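Side-chain contact in U4/U6 snRNA-associated-splicing factor PRP24 (Saccharomyces cerevisiae, PDB 4N0T), which binds U6 snRNA and acts as a recycling factor of the spliceosome, annealing U6 with U4 snRNA: residues L261-N264 / E265-R268. Numbering follows the deposited sequence.
With nucleotides of chain B.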
loop_
_atom_site.group_PDB
_atom_site.type_symbol
_atom_site.label_atom_id
_atom_site.label_comp_id
_atom_site.label_asym_id
_atom_site.label_seq_id
_atom_site.Cartn_x
_atom_site.Cartn_y
_atom_site.Cartn_z
ATOM N N LEU A 261 -7.378 -13.756 1.425
ATOM C CA LEU A 261 -8.779 -13.862 1.859
ATOM C C LEU A 261 -9.626 -12.751 1.268
ATOM O O LEU A 261 -10.753 -12.978 0.819
ATOM C CB LEU A 261 -8.884 -13.827 3.388
ATOM C CG LEU A 261 -8.230 -15.028 4.058
ATOM C CD1 LEU A 261 -8.130 -14.782 5.561
ATOM C CD2 LEU A 261 -9.053 -16.290 3.788
ATOM N N GLU A 262 -9.075 -11.544 1.265
ATOM C CA GLU A 262 -9.786 -10.391 0.726
ATOM C C GLU A 262 -10.052 -10.529 -0.763
ATOM O O GLU A 262 -11.113 -10.133 -1.250
ATOM C CB GLU A 262 -9.002 -9.114 1.035
ATOM C CG GLU A 262 -9.134 -8.712 2.495
ATOM C CD GLU A 262 -8.127 -7.668 2.931
ATOM O OE1 GLU A 262 -7.107 -7.470 2.231
ATOM O OE2 GLU A 262 -8.356 -7.048 3.989
ATOM N N ARG A 263 -9.084 -11.060 -1.499
ATOM C CA ARG A 263 -9.272 -11.223 -2.935
ATOM C C ARG A 263 -10.336 -12.271 -3.225
ATOM O O ARG A 263 -11.141 -12.125 -4.147
ATOM C CB ARG A 263 -7.973 -11.596 -3.638
ATOM C CG ARG A 263 -8.165 -11.979 -5.109
ATOM C CD ARG A 263 -8.724 -10.832 -5.982
ATOM N NE ARG A 263 -8.682 -11.238 -7.388
ATOM C CZ ARG A 263 -8.945 -10.442 -8.421
ATOM N NH1 ARG A 263 -9.279 -9.167 -8.222
ATOM N NH2 ARG A 263 -8.860 -10.927 -9.650
ATOM N N ASN A 264 -10.358 -13.344 -2.454
ATOM C CA ASN A 264 -11.393 -14.349 -2.700
ATOM C C ASN A 264 -12.801 -13.783 -2.485
ATOM O O ASN A 264 -13.754 -14.190 -3.160
ATOM C CB ASN A 264 -11.123 -15.629 -1.900
ATOM C CG ASN A 264 -9.950 -16.393 -2.456
ATOM O OD1 ASN A 264 -9.592 -16.215 -3.628
ATOM N ND2 ASN A 264 -9.335 -17.248 -1.633
ATOM N N GLU A 265 -12.919 -12.812 -1.582
ATOM C CA GLU A 265 -14.182 -12.095 -1.374
ATOM C C GLU A 265 -14.613 -11.313 -2.619
ATOM O O GLU A 265 -15.780 -11.352 -3.022
ATOM C CB GLU A 265 -14.068 -11.143 -0.173
ATOM C CG GLU A 265 -15.172 -10.076 -0.077
ATOM C CD GLU A 265 -14.944 -9.075 1.068
ATOM O OE1 GLU A 265 -13.929 -9.209 1.792
ATOM O OE2 GLU A 265 -15.779 -8.154 1.247
ATOM N N VAL A 266 -13.667 -10.595 -3.221
ATOM C CA VAL A 266 -13.919 -9.853 -4.448
ATOM C C VAL A 266 -14.284 -10.789 -5.596
ATOM O O VAL A 266 -15.183 -10.498 -6.385
ATOM C CB VAL A 266 -12.690 -9.001 -4.830
ATOM C CG1 VAL A 266 -12.770 -8.512 -6.280
ATOM C CG2 VAL A 266 -12.563 -7.833 -3.869
ATOM N N LYS A 267 -13.584 -11.917 -5.683
ATOM C CA LYS A 267 -13.873 -12.910 -6.715
ATOM C C LYS A 267 -15.316 -13.408 -6.625
ATOM O O LYS A 267 -15.966 -13.606 -7.656
ATOM C CB LYS A 267 -12.894 -14.094 -6.614
ATOM C CG LYS A 267 -11.482 -13.743 -7.071
ATOM C CD LYS A 267 -10.479 -14.851 -6.733
ATOM C CE LYS A 267 -10.834 -16.172 -7.403
ATOM N NZ LYS A 267 -9.897 -17.241 -6.938
ATOM N N ARG A 268 -15.813 -13.589 -5.399
ATOM C CA ARG A 268 -17.203 -14.016 -5.169
ATOM C C ARG A 268 -18.171 -12.998 -5.754
ATOM O O ARG A 268 -19.169 -13.364 -6.383
ATOM C CB ARG A 268 -17.500 -14.159 -3.670
ATOM C CG ARG A 268 -18.937 -14.600 -3.377
ATOM C CD ARG A 268 -19.342 -14.412 -1.919
ATOM N NE ARG A 268 -19.475 -13.002 -1.554
ATOM C CZ ARG A 268 -20.448 -12.195 -1.979
ATOM N NH1 ARG A 268 -21.388 -12.640 -2.810
ATOM N NH2 ARG A 268 -20.473 -10.930 -1.579
ATOM P P C B 29 -7.261 -14.700 -8.723
ATOM O OP1 C B 29 -8.271 -13.694 -9.127
ATOM O OP2 C B 29 -7.722 -16.100 -8.437
ATOM O "O5'" C B 29 -6.084 -14.751 -9.792
ATOM C "C5'" C B 29 -6.353 -14.917 -11.185
ATOM C "C4'" C B 29 -5.439 -14.070 -12.033
ATOM O "O4'" C B 29 -5.654 -12.670 -11.696
ATOM C "C3'" C B 29 -3.942 -14.318 -11.837
ATOM O "O3'" C B 29 -3.265 -13.986 -13.049
ATOM C "C2'" C B 29 -3.579 -13.271 -10.794
ATOM O "O2'" C B 29 -2.207 -12.938 -10.743
ATOM C "C1'" C B 29 -4.428 -12.099 -11.274
ATOM N N1 C B 29 -4.734 -11.089 -10.260
ATOM C C2 C B 29 -4.602 -9.767 -10.665
ATOM O O2 C B 29 -4.203 -9.545 -11.821
ATOM N N3 C B 29 -4.883 -8.779 -9.793
ATOM C C4 C B 29 -5.301 -9.096 -8.572
ATOM N N4 C B 29 -5.580 -8.083 -7.749
ATOM C C5 C B 29 -5.453 -10.443 -8.139
ATOM C C6 C B 29 -5.170 -11.419 -9.015
ATOM P P U B 28 -4.608 -18.445 -5.237
ATOM O OP1 U B 28 -3.209 -18.692 -4.831
ATOM O OP2 U B 28 -5.650 -19.443 -4.947
ATOM O "O5'" U B 28 -5.049 -17.041 -4.585
ATOM C "C5'" U B 28 -6.404 -16.598 -4.630
ATOM C "C4'" U B 28 -6.514 -15.226 -5.260
ATOM O "O4'" U B 28 -5.929 -14.232 -4.369
ATOM C "C3'" U B 28 -5.787 -15.071 -6.593
ATOM O "O3'" U B 28 -6.519 -14.158 -7.410
ATOM C "C2'" U B 28 -4.478 -14.411 -6.183
ATOM O "O2'" U B 28 -3.818 -13.736 -7.232
ATOM C "C1'" U B 28 -4.970 -13.473 -5.087
ATOM N N1 U B 28 -3.944 -13.011 -4.145
ATOM C C2 U B 28 -3.765 -11.633 -4.020
ATOM O O2 U B 28 -4.417 -10.812 -4.670
ATOM N N3 U B 28 -2.808 -11.246 -3.119
ATOM C C4 U B 28 -2.027 -12.082 -2.347
ATOM O O4 U B 28 -1.197 -11.592 -1.580
ATOM C C5 U B 28 -2.284 -13.494 -2.518
ATOM C C6 U B 28 -3.212 -13.906 -3.385
ATOM P P A B 13 -14.725 -13.768 13.319
ATOM O OP1 A B 13 -14.571 -12.505 14.107
ATOM O OP2 A B 13 -15.119 -13.773 11.888
ATOM O "O5'" A B 13 -13.351 -14.546 13.490
ATOM C "C5'" A B 13 -12.862 -15.387 12.458
ATOM C "C4'" A B 13 -11.496 -14.926 12.028
ATOM O "O4'" A B 13 -10.848 -15.982 11.269
ATOM C "C3'" A B 13 -11.474 -13.689 11.129
ATOM O "O3'" A B 13 -10.268 -12.971 11.401
ATOM C "C2'" A B 13 -11.360 -14.308 9.741
ATOM O "O2'" A B 13 -10.854 -13.442 8.750
ATOM C "C1'" A B 13 -10.400 -15.448 10.039
ATOM N N9 A B 13 -10.338 -16.536 9.068
ATOM C C8 A B 13 -11.336 -17.317 8.547
ATOM N N7 A B 13 -10.887 -18.249 7.745
ATOM C C5 A B 13 -9.510 -18.079 7.756
ATOM C C6 A B 13 -8.466 -18.752 7.110
ATOM N N6 A B 13 -8.656 -19.789 6.286
ATOM N N1 A B 13 -7.206 -18.332 7.354
ATOM C C2 A B 13 -7.013 -17.305 8.179
ATOM N N3 A B 13 -7.914 -16.586 8.841
ATOM C C4 A B 13 -9.156 -17.032 8.579
HETATM O O HOH W 1 -12.285 -7.979 0.048
#
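The guanidinium of Arg-263 is met obliquely by Lys-267 CG, 3.8 Å from Arg-263 NE, and by Val-266 CG1, while C5, at the edge of the base of C29 of chain B, lies 3.4 Å above the guanidinium plane, toward its rim. The phosphorus of the same nucleotide lies at the guanidinium edge, in plane. Arg-263 NE and NH2 both donate to OP1 of C29, NH2 at 2.9 Å. Lys-267, one turn on, crosses this arginine at about a right angle, and its chain, bent at chi3 (60°), carries Lys-267 NZ to 2.9 Å from OP2 of C29. Two cationic side chains thus share one phosphate, a different oxygen each. NH2 of Arg-263 also forms a salt bridge with Asp-319. The protein side of the contact, residues 261 to 268, lies on helix 258-270, which follows the last strand of the third RRM and leads toward the occluded RRM; Glu-265 and Val-266 pack on strand 311-317 of the latter. Asn-264 lies alongside Lys-267, pointing the same way, and Asn-264 OD1 takes a weak 3.5 Å bond from Lys-267 NZ. CG of Arg-263 touches the U28 sugar of chain B, 3.3 Å from its O4'. Leu-261 presents CD1 to another nucleotide, 3.7 Å from N3 of A13 of chain B. In the i to i+4 helix bond, the amide N of Lys-267 donates to Arg-263 O at 2.9 Å.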